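Local coordinates for putative thiol-disulfide isomerase or thioredoxin (Salmonella enterica subsp. enterica serovar Typhimurium, PDB 3L9V), which probably catalyses thiol-disulfide exchange, as a DsbA paralogue that would introduce disulfide bonds into folding proteins through a thioredoxin-like domain, at residues Pro28-Ser33 against Ala90-Lys95; Lys54-Leu59 against His65-Ala70; Ala72-Met77 against Arg105-Ala110. All coordinates share one frame; numbering follows the deposited sequence.

Contact 2 ties strand 52-56 of the thioredoxin sheet to helix 64-77, and contact 3 carries the same helix on to helix 100-111; their centres lie about 12 Å apart, and Ala70 O meets Phe107 CE2 at 3.3 Å. Contact 1, about 15 Å from contact 2 and about 17 Å from contact 3 between centres, joins helix 27-35 to the end of helix 80-93. It holds Cys29 of the CxxC pair, probably the redox site, near which Val57 of contact 2 lies without touching. The Met92 side chain of contact 1 is about 4 Å from a bound polyether, probably from the crystallisation liquor. Ala90 CB and Val106 CG2, 3.6 Å apart, link contact 1 with contact 3.

Contact 1 (Pro28-Ser33 against Ala90-Lys95); sequences PCYAFS and AGMVEK
Helix segment 28-33 meets the end of helix 80-93 without close backbone approach, Tyr30 and Met92 bringing their CA atoms no nearer than 7.4 Å. The space between is filled by their side chains, which slide past each other in opposite directions. Met92, a selenomethionine, lays its CB almost squarely over one face of the Tyr30 ring, 3.8 Å from the ring centroid and 7° off the normal, as a CH-pi contact. Its CG follows the ring back toward the root of the tyrosine, reaching Tyr30 CG at 3.6 Å. The bend at chi2 (-72°) then carries SE away from the ring centre, so the Met-aromatic contact is oblique, with SE 5.0 Å from the centroid of the Tyr30 ring. At the far end of the tyrosine, Val93 crosses at about a right angle and sets its CG2 branch 3.2 Å from Tyr30 OH. Just beyond, Lys95 is the first residue to leave helical backbone angles, with positive phi, and curls its amine back to the carbonyl oxygen of Met92 (NZ to O 2.6 Å). This is a surface contact between helix 27-35, at whose start the Cys26-Cys29 CxxC pair, probably redox-active, is placed, and helix 80-93 of the helical part of the DsbA fold; between the same two helices, Cys29 and Ser33 also rest on Phe88, while Met92 reaches Pro27.

Contact 2 (Lys54-Leu59 against His65-Ala70); sequences KYHVSL and HELTRA
His56, at the end of strand 52-56, and Ser58, just past it, both turn toward helix 64-77 and meet Thr68 there. The polar part centres on Thr68 OG1, which lies in the plane of the His56 ring at its edge and pairs with ND1 at 3.1 Å in a nearly straight hydrogen bond (171°); either atom could be the donor. The same hydroxyl lies 2.6 Å from Ser58 OG, close enough for a hydrogen bond whose proton is not settled, because the carbonyl oxygen of Gly64, one turn earlier in the helix, is a further partner of Thr68 OG1. Beyond the two segments, the histidine is held at its other nitrogen by the backbone N of Phe24, and Ser58 OG by Glu135 OE2 of helix 125-140.

The apolar part lies around this group. Leu67 brings CB to 3.4 Å from His56 CE1, approaching the ring obliquely. On the outer side, Ser58 CB sits over one face of the His65 ring, 3.6 Å from its centroid and 16° off the normal, in a CH-pi contact shifted toward the rim. His65 begins by pointing away from the strand segment, but chi1 of -73° brings its imidazole back over the serine.

The arrangement joins the edge strand of the thioredoxin sheet to the first helix of the helical part of the DsbA fold. With ND1 bonded to Thr68 and NE2 to Phe24 N, the rotation of the buried His56 ring is fixed from two sides; a main-chain N-H given to NE2 would probably leave the ring's proton on ND1, directed at the threonine hydroxyl.

Contact 3 (Ala72-Met77 against Arg105-Ala110); sequences ALAMVM and RVFMSA
Phe107 is the bump of this contact: its ring reaches from helix 100-111 into a hollow on helix 64-77 bounded by Leu73, Ala74 and Met77. With CG anti to the backbone N (chi1 -170°), the phenyl group reaches out from its helix to span the distance between the segment axes, 12.2 Å at their closest. Leu73 forms one wall. Its CD2 branch lies over a face of the ring, 3.9 Å from the Phe107 ring centroid, as a CH-pi contact, and nearest to CZ. The small Ala74 makes the floor, where the outer rim of the ring comes close to the backbone: Phe107 CE2 is 3.6 Å from Ala74 N. Met77, a selenomethionine one turn on from Leu73, closes the hollow with SE at the ring edge, 3.8 Å from Phe107 CE1 in an edge-on Met-aromatic contact. These helices belong to the helical part inserted in the thioredoxin fold, as in DsbA, and here the two segments run nearly parallel, crossing at -21°. Ile83 of helix 80-93 touches both Ala74 and Phe107. Tyr118 of helix 115-121 packs edge-to-face with the Phe107 ring and touches Leu73 as well, while Ile113 borders both Met77 and Phe107.

Contact 1 (Pro28-Ser33 against Ala90-Lys95)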
loop_
_atom_site.group_PDB
_atom_site.type_symbol
_atom_site.label_atom_id
_atom_site.label_comp_id
_atom_site.label_asym_id
_atom_site.label_seq_id
_atom_site.Cartn_x
_atom_site.Cartn_y
_atom_site.Cartn_z
ATOM N N PRO A 28 9.204 -6.931 2.568
ATOM C CA PRO A 28 9.366 -5.711 3.359
ATOM C C PRO A 28 8.037 -4.949 3.525
ATOM O O PRO A 28 7.862 -4.297 4.542
ATOM C CB PRO A 28 10.366 -4.885 2.540
ATOM C CG PRO A 28 11.043 -5.847 1.665
ATOM C CD PRO A 28 10.057 -6.939 1.372
ATOM N N CYS A 29 7.141 -5.035 2.538
ATOM C CA CYS A 29 5.802 -4.435 2.663
ATOM C C CYS A 29 5.024 -5.117 3.776
ATOM O O CYS A 29 4.405 -4.456 4.598
ATOM C CB CYS A 29 5.016 -4.531 1.353
ATOM S SG CYS A 29 5.780 -3.747 -0.083
ATOM N N TYR A 30 5.079 -6.448 3.810
ATOM C CA TYR A 30 4.477 -7.203 4.903
ATOM C C TYR A 30 5.019 -6.693 6.217
ATOM O O TYR A 30 4.276 -6.414 7.157
ATOM C CB TYR A 30 4.833 -8.695 4.769
ATOM C CG TYR A 30 4.403 -9.534 5.962
ATOM C CD1 TYR A 30 3.067 -9.584 6.354
ATOM C CD2 TYR A 30 5.330 -10.288 6.681
ATOM C CE1 TYR A 30 2.661 -10.365 7.423
ATOM C CE2 TYR A 30 4.930 -11.076 7.760
ATOM C CZ TYR A 30 3.599 -11.108 8.120
ATOM O OH TYR A 30 3.197 -11.864 9.182
ATOM N N ALA A 31 6.346 -6.582 6.301
ATOM C CA ALA A 31 6.968 -6.092 7.528
ATOM C C ALA A 31 6.496 -4.674 7.895
ATOM O O ALA A 31 6.151 -4.407 9.057
ATOM C CB ALA A 31 8.517 -6.168 7.438
ATOM N N PHE A 32 6.477 -3.753 6.926
ATOM C CA PHE A 32 6.070 -2.374 7.259
ATOM C C PHE A 32 4.632 -2.334 7.811
ATOM O O PHE A 32 4.324 -1.597 8.756
ATOM C CB PHE A 32 6.141 -1.445 6.038
ATOM C CG PHE A 32 7.514 -0.928 5.736
ATOM C CD1 PHE A 32 8.644 -1.539 6.271
ATOM C CD2 PHE A 32 7.680 0.167 4.905
ATOM C CE1 PHE A 32 9.909 -1.059 5.983
ATOM C CE2 PHE A 32 8.949 0.655 4.620
ATOM C CZ PHE A 32 10.059 0.038 5.153
ATOM N N SER A 33 3.752 -3.110 7.189
ATOM C CA SER A 33 2.328 -3.026 7.490
ATOM C C SER A 33 1.982 -3.818 8.746
ATOM O O SER A 33 1.256 -3.339 9.615
ATOM C CB SER A 33 1.514 -3.572 6.312
ATOM O OG SER A 33 0.176 -3.847 6.688
ATOM N N ALA A 90 -3.215 -14.193 4.490
ATOM C CA ALA A 90 -3.455 -15.250 3.512
ATOM C C ALA A 90 -2.207 -15.607 2.726
ATOM O O ALA A 90 -1.964 -16.781 2.435
ATOM C CB ALA A 90 -4.586 -14.881 2.564
ATOM N N GLY A 91 -1.412 -14.603 2.369
ATOM C CA GLY A 91 -0.242 -14.886 1.565
ATOM C C GLY A 91 0.972 -15.230 2.419
ATOM O O GLY A 91 1.342 -16.401 2.550
HETATM N N MSE A 92 1.586 -14.198 2.996
HETATM C CA MSE A 92 2.805 -14.327 3.798
HETATM C C MSE A 92 2.703 -15.349 4.933
HETATM O O MSE A 92 3.621 -16.125 5.164
HETATM C CB MSE A 92 3.134 -12.969 4.420
HETATM C CG MSE A 92 3.510 -11.917 3.405
HETATM SE SE MSE A 92 5.264 -12.306 2.678
HETATM C CE MSE A 92 5.223 -10.938 1.240
ATOM N N VAL A 93 1.604 -15.315 5.675
ATOM C CA VAL A 93 1.477 -16.173 6.849
ATOM C C VAL A 93 1.004 -17.586 6.486
ATOM O O VAL A 93 1.725 -18.563 6.701
ATOM C CB VAL A 93 0.571 -15.545 7.928
ATOM C CG1 VAL A 93 0.379 -16.508 9.088
ATOM C CG2 VAL A 93 1.178 -14.234 8.426
ATOM N N GLU A 94 -0.186 -17.678 5.901
ATOM C CA GLU A 94 -0.834 -18.960 5.653
ATOM C C GLU A 94 -0.479 -19.632 4.314
ATOM O O GLU A 94 -0.752 -20.814 4.107
ATOM C CB GLU A 94 -2.350 -18.801 5.813
ATOM C CG GLU A 94 -2.816 -18.902 7.260
ATOM C CD GLU A 94 -4.200 -18.300 7.490
ATOM O OE1 GLU A 94 -5.040 -18.311 6.553
ATOM O OE2 GLU A 94 -4.444 -17.810 8.619
ATOM N N LYS A 95 0.127 -18.879 3.408
ATOM C CA LYS A 95 0.556 -19.417 2.128
ATOM C C LYS A 95 -0.606 -20.039 1.354
ATOM O O LYS A 95 -0.457 -21.092 0.738
ATOM C CB LYS A 95 1.667 -20.457 2.323
ATOM C CG LYS A 95 2.707 -20.116 3.388
ATOM C CD LYS A 95 3.711 -19.123 2.873
ATOM C CE LYS A 95 5.008 -19.141 3.682
ATOM N NZ LYS A 95 4.943 -18.336 4.939
#

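Contact 2 (Lys54-Leu59 against His65-Ala70)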
loop_
_atom_site.group_PDB
_atom_site.type_symbol
_atom_site.label_atom_id
_atom_site.label_comp_id
_atom_site.label_asym_id
_atom_site.label_seq_id
_atom_site.Cartn_x
_atom_site.Cartn_y
_atom_site.Cartn_z
ATOM N N LYS A 54 -2.505 3.995 0.401
ATOM C CA LYS A 54 -1.721 2.904 -0.156
ATOM C C LYS A 54 -2.284 2.408 -1.466
ATOM O O LYS A 54 -3.501 2.208 -1.641
ATOM C CB LYS A 54 -1.600 1.726 0.845
ATOM C CG LYS A 54 -1.065 2.138 2.186
ATOM C CD LYS A 54 -0.770 0.924 3.059
ATOM C CE LYS A 54 0.353 0.093 2.479
ATOM N NZ LYS A 54 0.813 -1.017 3.372
ATOM N N TYR A 55 -1.376 2.184 -2.389
ATOM C CA TYR A 55 -1.728 1.699 -3.683
ATOM C C TYR A 55 -0.986 0.416 -3.945
ATOM O O TYR A 55 0.216 0.341 -3.711
ATOM C CB TYR A 55 -1.315 2.703 -4.753
ATOM C CG TYR A 55 -1.945 4.072 -4.612
ATOM C CD1 TYR A 55 -3.326 4.222 -4.530
ATOM C CD2 TYR A 55 -1.158 5.219 -4.630
ATOM C CE1 TYR A 55 -3.907 5.485 -4.442
ATOM C CE2 TYR A 55 -1.726 6.488 -4.543
ATOM C CZ TYR A 55 -3.097 6.610 -4.451
ATOM O OH TYR A 55 -3.648 7.856 -4.353
ATOM N N HIS A 56 -1.703 -0.556 -4.497
ATOM C CA HIS A 56 -1.141 -1.859 -4.836
ATOM C C HIS A 56 -0.517 -1.878 -6.228
ATOM O O HIS A 56 -1.004 -1.213 -7.153
ATOM C CB HIS A 56 -2.210 -2.957 -4.717
ATOM C CG HIS A 56 -1.629 -4.321 -4.586
ATOM N ND1 HIS A 56 -1.469 -5.185 -5.658
ATOM C CD2 HIS A 56 -1.110 -4.976 -3.515
ATOM C CE1 HIS A 56 -0.888 -6.289 -5.250
ATOM N NE2 HIS A 56 -0.669 -6.201 -3.950
ATOM N N VAL A 57 0.571 -2.626 -6.377
ATOM C CA VAL A 57 1.268 -2.697 -7.650
ATOM C C VAL A 57 1.097 -4.094 -8.229
ATOM O O VAL A 57 1.107 -5.089 -7.504
ATOM C CB VAL A 57 2.777 -2.324 -7.546
ATOM C CG1 VAL A 57 2.972 -1.053 -6.690
ATOM C CG2 VAL A 57 3.585 -3.466 -7.008
ATOM N N SER A 58 0.939 -4.147 -9.545
ATOM C CA SER A 58 0.496 -5.342 -10.241
ATOM C C SER A 58 1.656 -6.148 -10.757
ATOM O O SER A 58 1.502 -7.334 -11.028
ATOM C CB SER A 58 -0.405 -4.949 -11.415
ATOM O OG SER A 58 -1.517 -4.239 -10.919
ATOM N N LEU A 59 2.819 -5.509 -10.885
ATOM C CA LEU A 59 3.913 -6.143 -11.607
ATOM C C LEU A 59 4.440 -7.403 -10.933
ATOM O O LEU A 59 4.985 -8.284 -11.591
ATOM C CB LEU A 59 5.047 -5.155 -11.949
ATOM C CG LEU A 59 6.051 -4.558 -10.957
ATOM C CD1 LEU A 59 6.810 -5.601 -10.140
ATOM C CD2 LEU A 59 7.037 -3.695 -11.738
ATOM N N HIS A 65 -2.238 -8.651 -10.782
ATOM C CA HIS A 65 -3.286 -7.782 -11.290
ATOM C C HIS A 65 -4.585 -8.007 -10.566
ATOM O O HIS A 65 -5.375 -7.081 -10.417
ATOM C CB HIS A 65 -3.479 -7.987 -12.793
ATOM C CG HIS A 65 -2.372 -7.421 -13.622
ATOM N ND1 HIS A 65 -2.385 -6.120 -14.085
ATOM C CD2 HIS A 65 -1.218 -7.972 -14.069
ATOM C CE1 HIS A 65 -1.294 -5.903 -14.796
ATOM N NE2 HIS A 65 -0.570 -7.012 -14.803
ATOM N N GLU A 66 -4.806 -9.246 -10.125
ATOM C CA GLU A 66 -6.030 -9.597 -9.404
ATOM C C GLU A 66 -6.060 -8.946 -8.019
ATOM O O GLU A 66 -7.099 -8.467 -7.561
ATOM C CB GLU A 66 -6.143 -11.125 -9.257
ATOM C CG GLU A 66 -6.534 -11.855 -10.528
ATOM C CD GLU A 66 -5.330 -12.300 -11.369
ATOM O OE1 GLU A 66 -4.183 -11.841 -11.126
ATOM O OE2 GLU A 66 -5.543 -13.105 -12.294
ATOM N N LEU A 67 -4.916 -8.952 -7.341
ATOM C CA LEU A 67 -4.789 -8.264 -6.066
ATOM C C LEU A 67 -5.011 -6.743 -6.232
ATOM O O LEU A 67 -5.745 -6.150 -5.470
ATOM C CB LEU A 67 -3.431 -8.586 -5.433
ATOM C CG LEU A 67 -3.400 -10.074 -4.977
ATOM C CD1 LEU A 67 -1.997 -10.496 -4.657
ATOM C CD2 LEU A 67 -4.299 -10.276 -3.755
ATOM N N THR A 68 -4.382 -6.130 -7.234
ATOM C CA THR A 68 -4.587 -4.699 -7.485
ATOM C C THR A 68 -6.077 -4.347 -7.657
ATOM O O THR A 68 -6.538 -3.343 -7.150
ATOM C CB THR A 68 -3.775 -4.209 -8.720
ATOM O OG1 THR A 68 -2.370 -4.302 -8.439
ATOM C CG2 THR A 68 -4.128 -2.712 -9.120
ATOM N N ARG A 69 -6.813 -5.183 -8.367
ATOM C CA ARG A 69 -8.246 -4.965 -8.582
ATOM C C ARG A 69 -8.983 -5.214 -7.286
ATOM O O ARG A 69 -9.898 -4.483 -6.955
ATOM C CB ARG A 69 -8.778 -5.866 -9.710
ATOM C CG ARG A 69 -10.305 -5.716 -10.030
ATOM C CD ARG A 69 -10.648 -6.373 -11.378
ATOM N NE ARG A 69 -10.193 -5.566 -12.499
ATOM C CZ ARG A 69 -10.877 -4.543 -13.009
ATOM N NH1 ARG A 69 -12.066 -4.226 -12.514
ATOM N NH2 ARG A 69 -10.375 -3.841 -14.018
ATOM N N ALA A 70 -8.563 -6.233 -6.534
ATOM C CA ALA A 70 -9.176 -6.520 -5.247
ATOM C C ALA A 70 -8.966 -5.342 -4.301
ATOM O O ALA A 70 -9.891 -4.929 -3.591
ATOM C CB ALA A 70 -8.601 -7.806 -4.652
#

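Contact 3 (Ala72-Met77 against Arg105-Ala110)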
loop_
_atom_site.group_PDB
_atom_site.type_symbol
_atom_site.label_atom_id
_atom_site.label_comp_id
_atom_site.label_asym_id
_atom_site.label_seq_id
_atom_site.Cartn_x
_atom_site.Cartn_y
_atom_site.Cartn_z
ATOM N N ALA A 72 -8.385 -2.201 -5.293
ATOM C CA ALA A 72 -9.236 -1.147 -5.844
ATOM C C ALA A 72 -10.645 -1.285 -5.240
ATOM O O ALA A 72 -11.286 -0.302 -4.884
ATOM C CB ALA A 72 -9.263 -1.264 -7.376
ATOM N N LEU A 73 -11.108 -2.522 -5.078
ATOM C CA LEU A 73 -12.457 -2.748 -4.552
ATOM C C LEU A 73 -12.503 -2.355 -3.083
ATOM O O LEU A 73 -13.392 -1.609 -2.648
ATOM C CB LEU A 73 -12.906 -4.214 -4.766
ATOM C CG LEU A 73 -14.298 -4.508 -4.215
ATOM C CD1 LEU A 73 -15.367 -3.624 -4.894
ATOM C CD2 LEU A 73 -14.609 -6.005 -4.383
ATOM N N ALA A 74 -11.526 -2.847 -2.319
ATOM C CA ALA A 74 -11.326 -2.405 -0.946
ATOM C C ALA A 74 -11.361 -0.868 -0.806
ATOM O O ALA A 74 -12.023 -0.332 0.071
ATOM C CB ALA A 74 -9.984 -2.922 -0.419
HETATM N N MSE A 75 -10.596 -0.167 -1.631
HETATM C CA MSE A 75 -10.589 1.297 -1.561
HETATM C C MSE A 75 -11.999 1.866 -1.831
HETATM O O MSE A 75 -12.520 2.662 -1.057
HETATM C CB MSE A 75 -9.569 1.886 -2.554
HETATM C CG MSE A 75 -8.099 1.412 -2.378
HETATM SE SE MSE A 75 -6.924 2.116 -3.828
HETATM C CE MSE A 75 -6.665 3.795 -2.918
ATOM N N VAL A 76 -12.630 1.444 -2.917
ATOM C CA VAL A 76 -13.992 1.910 -3.186
ATOM C C VAL A 76 -14.913 1.681 -1.973
ATOM O O VAL A 76 -15.710 2.552 -1.634
ATOM C CB VAL A 76 -14.568 1.258 -4.444
ATOM C CG1 VAL A 76 -16.076 1.564 -4.578
ATOM C CG2 VAL A 76 -13.808 1.752 -5.677
HETATM N N MSE A 77 -14.761 0.533 -1.303
HETATM C CA MSE A 77 -15.650 0.141 -0.205
HETATM C C MSE A 77 -15.181 0.643 1.151
HETATM O O MSE A 77 -15.861 0.451 2.146
HETATM C CB MSE A 77 -15.804 -1.391 -0.122
HETATM C CG MSE A 77 -16.565 -2.026 -1.260
HETATM SE SE MSE A 77 -16.534 -4.003 -1.155
HETATM C CE MSE A 77 -17.216 -4.275 0.634
ATOM N N ARG A 105 -12.209 -15.303 -2.266
ATOM C CA ARG A 105 -12.556 -15.984 -1.027
ATOM C C ARG A 105 -12.045 -15.211 0.186
ATOM O O ARG A 105 -12.788 -14.964 1.138
ATOM C CB ARG A 105 -12.028 -17.432 -1.064
ATOM C CG ARG A 105 -12.413 -18.292 0.120
ATOM C CD ARG A 105 -11.819 -19.699 -0.014
ATOM N NE ARG A 105 -10.407 -19.690 -0.410
ATOM C CZ ARG A 105 -9.393 -19.413 0.409
ATOM N NH1 ARG A 105 -9.615 -19.109 1.682
ATOM N NH2 ARG A 105 -8.151 -19.427 -0.049
ATOM N N VAL A 106 -10.781 -14.792 0.152
ATOM C CA VAL A 106 -10.246 -14.022 1.272
ATOM C C VAL A 106 -10.960 -12.654 1.389
ATOM O O VAL A 106 -11.163 -12.150 2.490
ATOM C CB VAL A 106 -8.720 -13.788 1.126
ATOM C CG1 VAL A 106 -8.248 -12.741 2.126
ATOM C CG2 VAL A 106 -7.935 -15.112 1.271
ATOM N N PHE A 107 -11.317 -12.036 0.265
ATOM C CA PHE A 107 -11.948 -10.712 0.333
ATOM C C PHE A 107 -13.318 -10.860 1.006
ATOM O O PHE A 107 -13.660 -10.103 1.916
ATOM C CB PHE A 107 -12.098 -10.111 -1.069
ATOM C CG PHE A 107 -12.511 -8.660 -1.079
ATOM C CD1 PHE A 107 -13.813 -8.288 -0.769
ATOM C CD2 PHE A 107 -11.609 -7.674 -1.447
ATOM C CE1 PHE A 107 -14.208 -6.952 -0.797
ATOM C CE2 PHE A 107 -11.980 -6.337 -1.479
ATOM C CZ PHE A 107 -13.281 -5.964 -1.143
HETATM N N MSE A 108 -14.082 -11.857 0.564
HETATM C CA MSE A 108 -15.421 -12.126 1.123
HETATM C C MSE A 108 -15.383 -12.461 2.595
HETATM O O MSE A 108 -16.215 -12.008 3.361
HETATM C CB MSE A 108 -16.088 -13.293 0.383
HETATM C CG MSE A 108 -16.512 -12.933 -1.010
HETATM SE SE MSE A 108 -17.101 -14.526 -1.925
HETATM C CE MSE A 108 -18.375 -15.100 -0.522
ATOM N N SER A 109 -14.398 -13.255 2.996
ATOM C CA SER A 109 -14.271 -13.632 4.393
ATOM C C SER A 109 -13.928 -12.437 5.279
ATOM O O SER A 109 -14.367 -12.348 6.413
ATOM C CB SER A 109 -13.204 -14.717 4.549
ATOM O OG SER A 109 -13.002 -15.019 5.917
ATOM N N ALA A 110 -13.144 -11.508 4.763
ATOM C CA ALA A 110 -12.709 -10.369 5.567
ATOM C C ALA A 110 -13.821 -9.328 5.669
ATOM O O ALA A 110 -13.941 -8.597 6.664
ATOM C CB ALA A 110 -11.465 -9.749 4.946
#